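Local structure of protein translation elongation factor 1A (3WND) at residues K276-C287 with S347-A355. The protein probably acts as a translation elongation factor related to SelB and EF-Tu, which in its GTP-bound form binds cysteinyl-tRNA(Cys). Sequence-based numbering, arbitrary orientation.
Sequences KEIVTTDYTLEC and SKQDRFLLA
Leu285 lays its CD2 methyl over one face of the Phe352 ring, 3.7 Å from the centroid and almost straight above it, a CH-pi contact. Its other methyl, CD1, lies 3.8 Å from Phe352 CB, so the fork of the leucine spans the root of the phenylalanine as well as its ring. Farther out on the same ring, Phe352 turns an edge toward the face of Tyr283: the planes stand at 61° with centroids 5.7 Å apart, an offset edge-to-face pair whose nearest atoms are Tyr283 CD1 and Phe352 CE1. The chi1 of -76°, with CG anti to the carbonyl carbon, points the Phe352 ring toward strand 282-287, where Leu285 takes one face and Tyr283 meets the CE1 end. Were an alanine in its place, the Leu285 methyls and the Tyr283 face would probably lose their aromatic partner, opening a gap between strands 282-287 and 352-355. Beyond Phe352, Cys287 SG rests 4.0 Å from Leu354 CD1.

At the other end the contact turns polar. Ser347 OG donates to Glu277 OE1 (2.7 Å), approaching 43° out of the carboxylate plane, while Ser347 N bonds to Asp350 OD2 within the type I turn 347-350. Arg194 forms salt bridges with both carboxylates, probably offsetting their like charges, and Ser274 also bonds Glu277. Between the two regions, Ile278 CD1 packs 3.9 Å from Lys348 CG.

The chain turns a corner at Thr281: strand 278-280 pairs with 343-346, and strand 282-287 with 333-340 in the last beta domain. Strands 282-287 and 352-355, unpaired with each other, face one another nearly at right angles across the interior of the curled sheet, their short axes 9.3 Å apart; Leu304 and Val306 of strand 301-306 and Tyr346 of strand 343-346 also pack against Phe352.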
ATOM      1  N   LYS A 276      17.060 -12.366   5.290  1.00 19.60           N
ATOM      2  CA  LYS A 276      16.543 -13.694   4.868  1.00 17.13           C
ATOM      3  C   LYS A 276      15.081 -13.501   4.387  1.00 17.76           C
ATOM      4  O   LYS A 276      14.224 -12.932   5.093  1.00 16.93           O
ATOM      5  CB  LYS A 276      16.539 -14.638   6.101  1.00 28.48           C
ATOM      6  CG  LYS A 276      15.954 -15.990   5.843  1.00 33.76           C
ATOM      7  CD  LYS A 276      16.640 -16.707   4.648  1.00 44.22           C
ATOM      8  CE  LYS A 276      16.185 -18.177   4.481  1.00 58.84           C
ATOM      9  NZ  LYS A 276      14.715 -18.299   4.163  1.00 39.26           N
ATOM     10  N   GLU A 277      14.768 -14.072   3.238  1.00 15.51           N
ATOM     11  CA  GLU A 277      13.392 -14.153   2.750  1.00 18.67           C
ATOM     12  C   GLU A 277      13.156 -15.464   2.122  1.00 20.70           C
ATOM     13  O   GLU A 277      14.135 -16.087   1.642  1.00 20.45           O
ATOM     14  CB  GLU A 277      13.116 -13.053   1.624  1.00 16.88           C
ATOM     15  CG  GLU A 277      13.264 -11.618   2.168  1.00 17.20           C
ATOM     16  CD  GLU A 277      12.208 -11.260   3.201  1.00 15.46           C
ATOM     17  OE1 GLU A 277      11.091 -11.815   3.107  1.00 18.65           O
ATOM     18  OE2 GLU A 277      12.543 -10.442   4.087  1.00 17.67           O
ATOM     19  N   ILE A 278      11.879 -15.885   2.080  1.00 19.57           N
ATOM     20  CA  ILE A 278      11.536 -17.096   1.275  1.00 17.00           C
ATOM     21  C   ILE A 278      11.516 -16.690  -0.194  1.00 17.85           C
ATOM     22  O   ILE A 278      11.032 -15.624  -0.543  1.00 22.94           O
ATOM     23  CB  ILE A 278      10.110 -17.652   1.680  1.00 20.58           C
ATOM     24  CG1 ILE A 278      10.127 -17.978   3.174  1.00 20.93           C
ATOM     25  CG2 ILE A 278       9.678 -18.881   0.827  1.00 24.50           C
ATOM     26  CD1 ILE A 278       8.777 -18.224   3.850  1.00 24.48           C
ATOM     27  N   VAL A 279      12.072 -17.545  -1.061  1.00 20.39           N
ATOM     28  CA  VAL A 279      11.963 -17.277  -2.479  1.00 18.57           C
ATOM     29  C   VAL A 279      11.415 -18.523  -3.140  1.00 21.55           C
ATOM     30  O   VAL A 279      11.974 -19.614  -3.047  1.00 26.91           O
ATOM     31  CB  VAL A 279      13.305 -16.909  -3.135  1.00 22.29           C
ATOM     32  CG1 VAL A 279      13.126 -16.810  -4.615  1.00 21.54           C
ATOM     33  CG2 VAL A 279      13.883 -15.617  -2.538  1.00 20.32           C
ATOM     34  N   THR A 280      10.252 -18.410  -3.775  1.00 19.66           N
ATOM     35  CA  THR A 280       9.651 -19.580  -4.480  1.00 20.55           C
ATOM     36  C   THR A 280       8.950 -19.093  -5.748  1.00 23.46           C
ATOM     37  O   THR A 280       8.751 -17.865  -5.972  1.00 23.18           O
ATOM     38  CB  THR A 280       8.620 -20.343  -3.581  1.00 23.05           C
ATOM     39  OG1 THR A 280       7.495 -19.485  -3.190  1.00 25.54           O
ATOM     40  CG2 THR A 280       9.234 -20.934  -2.319  1.00 26.53           C
ATOM     41  N   THR A 281       8.601 -20.040  -6.626  1.00 25.51           N
ATOM     42  CA  THR A 281       7.792 -19.670  -7.833  1.00 30.78           C
ATOM     43  C   THR A 281       6.409 -20.273  -7.613  1.00 36.00           C
ATOM     44  O   THR A 281       5.405 -19.856  -8.263  1.00 38.97           O
ATOM     45  CB  THR A 281       8.325 -20.262  -9.169  1.00 34.61           C
ATOM     46  OG1 THR A 281       8.421 -21.662  -9.002  1.00 32.47           O
ATOM     47  CG2 THR A 281       9.706 -19.741  -9.637  1.00 35.69           C
ATOM     48  N   ASP A 282       6.325 -21.239  -6.688  1.00 28.55           N
ATOM     49  CA  ASP A 282       5.017 -21.786  -6.261  1.00 40.73           C
ATOM     50  C   ASP A 282       4.606 -21.436  -4.816  1.00 35.01           C
ATOM     51  O   ASP A 282       5.443 -21.024  -3.970  1.00 30.98           O
ATOM     52  CB  ASP A 282       4.978 -23.299  -6.382  1.00 43.44           C
ATOM     53  CG  ASP A 282       5.244 -23.796  -7.804  1.00 62.44           C
ATOM     54  OD1 ASP A 282       5.201 -22.963  -8.813  1.00 38.21           O
ATOM     55  OD2 ASP A 282       5.501 -25.030  -7.884  1.00 66.19           O
ATOM     56  N   TYR A 283       3.317 -21.556  -4.528  1.00 27.67           N
ATOM     57  CA  TYR A 283       2.759 -21.091  -3.238  1.00 23.66           C
ATOM     58  C   TYR A 283       1.744 -22.050  -2.755  1.00 24.77           C
ATOM     59  O   TYR A 283       0.973 -22.535  -3.543  1.00 32.82           O
ATOM     60  CB  TYR A 283       2.099 -19.686  -3.357  1.00 21.38           C
ATOM     61  CG  TYR A 283       2.983 -18.763  -4.161  1.00 20.00           C
ATOM     62  CD1 TYR A 283       4.040 -18.083  -3.558  1.00 25.05           C
ATOM     63  CD2 TYR A 283       2.845 -18.713  -5.556  1.00 23.15           C
ATOM     64  CE1 TYR A 283       4.872 -17.296  -4.340  1.00 29.51           C
ATOM     65  CE2 TYR A 283       3.614 -17.890  -6.354  1.00 22.48           C
ATOM     66  CZ  TYR A 283       4.675 -17.228  -5.742  1.00 26.39           C
ATOM     67  OH  TYR A 283       5.515 -16.431  -6.502  1.00 31.76           O
ATOM     68  N   THR A 284       1.715 -22.283  -1.464  1.00 23.68           N
ATOM     69  CA  THR A 284       0.575 -22.979  -0.873  1.00 26.08           C
ATOM     70  C   THR A 284      -0.060 -22.026   0.132  1.00 24.92           C
ATOM     71  O   THR A 284       0.541 -21.716   1.165  1.00 25.54           O
ATOM     72  CB  THR A 284       1.071 -24.232  -0.096  1.00 33.33           C
ATOM     73  OG1 THR A 284       1.869 -25.050  -0.962  1.00 31.66           O
ATOM     74  CG2 THR A 284      -0.099 -25.029   0.483  1.00 28.16           C
ATOM     75  N   LEU A 285      -1.241 -21.493  -0.193  1.00 21.67           N
ATOM     76  CA  LEU A 285      -1.913 -20.455   0.656  1.00 20.79           C
ATOM     77  C   LEU A 285      -3.182 -20.917   1.355  1.00 20.87           C
ATOM     78  O   LEU A 285      -4.085 -21.520   0.696  1.00 24.91           O
ATOM     79  CB  LEU A 285      -2.288 -19.234  -0.214  1.00 21.94           C
ATOM     80  CG  LEU A 285      -1.113 -18.625  -1.004  1.00 18.18           C
ATOM     81  CD1 LEU A 285      -1.576 -17.417  -1.834  1.00 18.63           C
ATOM     82  CD2 LEU A 285       0.041 -18.161  -0.082  1.00 19.92           C
ATOM     83  N   GLU A 286      -3.341 -20.520   2.642  1.00 20.46           N
ATOM     84  CA  GLU A 286      -4.590 -20.685   3.381  1.00 23.75           C
ATOM     85  C   GLU A 286      -5.341 -19.367   3.047  1.00 21.94           C
ATOM     86  O   GLU A 286      -4.882 -18.283   3.393  1.00 19.80           O
ATOM     87  CB  GLU A 286      -4.346 -20.749   4.891  1.00 24.08           C
ATOM     88  CG  GLU A 286      -3.546 -21.972   5.370  1.00 36.56           C
ATOM     89  CD  GLU A 286      -4.391 -22.926   6.207  1.00 55.31           C
ATOM     90  OE1 GLU A 286      -5.641 -22.764   6.224  1.00 57.50           O
ATOM     91  OE2 GLU A 286      -3.810 -23.819   6.873  1.00 70.14           O
ATOM     92  N   CYS A 287      -6.462 -19.490   2.361  1.00 21.11           N
ATOM     93  CA  CYS A 287      -7.144 -18.340   1.733  1.00 18.30           C
ATOM     94  C   CYS A 287      -8.544 -18.216   2.268  1.00 18.42           C
ATOM     95  O   CYS A 287      -9.221 -19.225   2.644  1.00 19.19           O
ATOM     96  CB  CYS A 287      -7.269 -18.574   0.217  1.00 19.38           C
ATOM     97  SG  CYS A 287      -5.676 -18.586  -0.636  1.00 20.89           S
ATOM     98  N   SER A 347       8.065 -13.219   3.294  1.00 19.02           N
ATOM     99  CA  SER A 347       8.131 -13.885   4.592  1.00 17.77           C
ATOM    100  C   SER A 347       6.661 -14.286   4.928  1.00 19.02           C
ATOM    101  O   SER A 347       5.700 -13.767   4.315  1.00 17.71           O
ATOM    102  CB  SER A 347       8.771 -12.927   5.661  1.00 20.77           C
ATOM    103  OG  SER A 347      10.171 -12.908   5.376  1.00 21.12           O
ATOM    104  N   LYS A 348       6.488 -15.104   5.948  1.00 21.42           N
ATOM    105  CA  LYS A 348       5.148 -15.676   6.224  1.00 20.25           C
ATOM    106  C   LYS A 348       4.192 -14.598   6.735  1.00 23.19           C
ATOM    107  O   LYS A 348       2.980 -14.785   6.644  1.00 21.29           O
ATOM    108  CB  LYS A 348       5.248 -16.839   7.193  1.00 25.32           C
ATOM    109  CG  LYS A 348       5.948 -17.965   6.501  1.00 30.13           C
ATOM    110  CD  LYS A 348       5.548 -19.326   7.005  1.00 28.05           C
ATOM    111  CE  LYS A 348       6.123 -20.315   6.005  1.00 37.81           C
ATOM    112  NZ  LYS A 348       5.169 -21.408   5.641  1.00 64.38           N
ATOM    113  N   GLN A 349       4.723 -13.496   7.252  1.00 22.26           N
ATOM    114  CA  GLN A 349       3.873 -12.423   7.734  1.00 20.78           C
ATOM    115  C   GLN A 349       3.200 -11.655   6.570  1.00 18.19           C
ATOM    116  O   GLN A 349       2.408 -10.778   6.777  1.00 24.25           O
ATOM    117  CB  GLN A 349       4.624 -11.424   8.664  1.00 21.10           C
ATOM    118  CG  GLN A 349       5.786 -10.624   8.000  1.00 23.16           C
ATOM    119  CD  GLN A 349       7.083 -11.296   8.269  1.00 27.94           C
ATOM    120  OE1 GLN A 349       7.125 -12.508   8.333  1.00 24.52           O
ATOM    121  NE2 GLN A 349       8.171 -10.535   8.382  1.00 21.67           N
ATOM    122  N   ASP A 350       3.671 -11.881   5.361  1.00 13.03           N
ATOM    123  CA  ASP A 350       3.210 -11.064   4.229  1.00 16.23           C
ATOM    124  C   ASP A 350       1.882 -11.589   3.712  1.00 18.82           C
ATOM    125  O   ASP A 350       1.739 -12.752   3.394  1.00 16.44           O
ATOM    126  CB  ASP A 350       4.214 -11.069   3.053  1.00 19.18           C
ATOM    127  CG  ASP A 350       5.487 -10.362   3.348  1.00 17.48           C
ATOM    128  OD1 ASP A 350       5.561  -9.482   4.181  1.00 18.54           O
ATOM    129  OD2 ASP A 350       6.468 -10.707   2.665  1.00 18.79           O
ATOM    130  N   ARG A 351       0.881 -10.682   3.707  1.00 17.06           N
ATOM    131  CA  ARG A 351      -0.458 -11.055   3.233  1.00 19.00           C
ATOM    132  C   ARG A 351      -0.412 -11.127   1.686  1.00 16.74           C
ATOM    133  O   ARG A 351       0.109 -10.220   1.000  1.00 15.14           O
ATOM    134  CB  ARG A 351      -1.558 -10.077   3.726  1.00 18.72           C
ATOM    135  CG  ARG A 351      -2.921 -10.495   3.282  1.00 19.46           C
ATOM    136  CD  ARG A 351      -3.972  -9.446   3.655  1.00 24.02           C
ATOM    137  NE  ARG A 351      -3.948  -9.260   5.082  1.00 23.91           N
ATOM    138  CZ  ARG A 351      -4.914  -9.515   5.969  1.00 24.85           C
ATOM    139  NH1 ARG A 351      -6.127  -9.866   5.619  1.00 29.07           N
ATOM    140  NH2 ARG A 351      -4.642  -9.354   7.265  1.00 29.59           N
ATOM    141  N   PHE A 352      -0.946 -12.216   1.153  1.00 15.57           N
ATOM    142  CA  PHE A 352      -1.087 -12.350  -0.320  1.00 16.90           C
ATOM    143  C   PHE A 352      -2.547 -11.920  -0.663  1.00 16.50           C
ATOM    144  O   PHE A 352      -3.492 -12.223   0.036  1.00 16.83           O
ATOM    145  CB  PHE A 352      -0.990 -13.820  -0.719  1.00 17.01           C
ATOM    146  CG  PHE A 352       0.431 -14.374  -0.703  1.00 18.36           C
ATOM    147  CD1 PHE A 352       1.088 -14.626  -1.893  1.00 18.19           C
ATOM    148  CD2 PHE A 352       1.067 -14.694   0.519  1.00 20.57           C
ATOM    149  CE1 PHE A 352       2.366 -15.203  -1.893  1.00 19.89           C
ATOM    150  CE2 PHE A 352       2.369 -15.178   0.524  1.00 17.96           C
ATOM    151  CZ  PHE A 352       3.006 -15.499  -0.701  1.00 19.42           C
ATOM    152  N   LEU A 353      -2.687 -11.244  -1.787  1.00 15.03           N
ATOM    153  CA  LEU A 353      -3.998 -10.974  -2.366  1.00 14.31           C
ATOM    154  C   LEU A 353      -4.078 -11.690  -3.721  1.00 13.09           C
ATOM    155  O   LEU A 353      -3.087 -11.787  -4.447  1.00 18.48           O
ATOM    156  CB  LEU A 353      -4.169  -9.527  -2.682  1.00 17.18           C
ATOM    157  CG  LEU A 353      -4.400  -8.601  -1.544  1.00 17.93           C
ATOM    158  CD1 LEU A 353      -4.738  -7.160  -2.107  1.00 19.74           C
ATOM    159  CD2 LEU A 353      -5.455  -9.061  -0.524  1.00 19.33           C
ATOM    160  N   LEU A 354      -5.244 -12.257  -4.021  1.00 14.26           N
ATOM    161  CA  LEU A 354      -5.449 -12.879  -5.337  1.00 13.75           C
ATOM    162  C   LEU A 354      -6.578 -12.143  -6.043  1.00 15.02           C
ATOM    163  O   LEU A 354      -7.591 -11.800  -5.417  1.00 15.72           O
ATOM    164  CB  LEU A 354      -5.956 -14.316  -5.106  1.00 15.37           C
ATOM    165  CG  LEU A 354      -4.896 -15.177  -4.359  1.00 17.91           C
ATOM    166  CD1 LEU A 354      -5.442 -16.574  -4.044  1.00 18.59           C
ATOM    167  CD2 LEU A 354      -3.572 -15.270  -5.140  1.00 17.55           C
ATOM    168  N   ALA A 355      -6.382 -11.971  -7.342  1.00 14.83           N
ATOM    169  CA  ALA A 355      -7.339 -11.225  -8.160  1.00 14.19           C
ATOM    170  C   ALA A 355      -7.665 -12.014  -9.412  1.00 17.13           C
ATOM    171  O   ALA A 355      -6.877 -12.900  -9.821  1.00 17.06           O
ATOM    172  CB  ALA A 355      -6.799  -9.813  -8.501  1.00 14.92           C
TER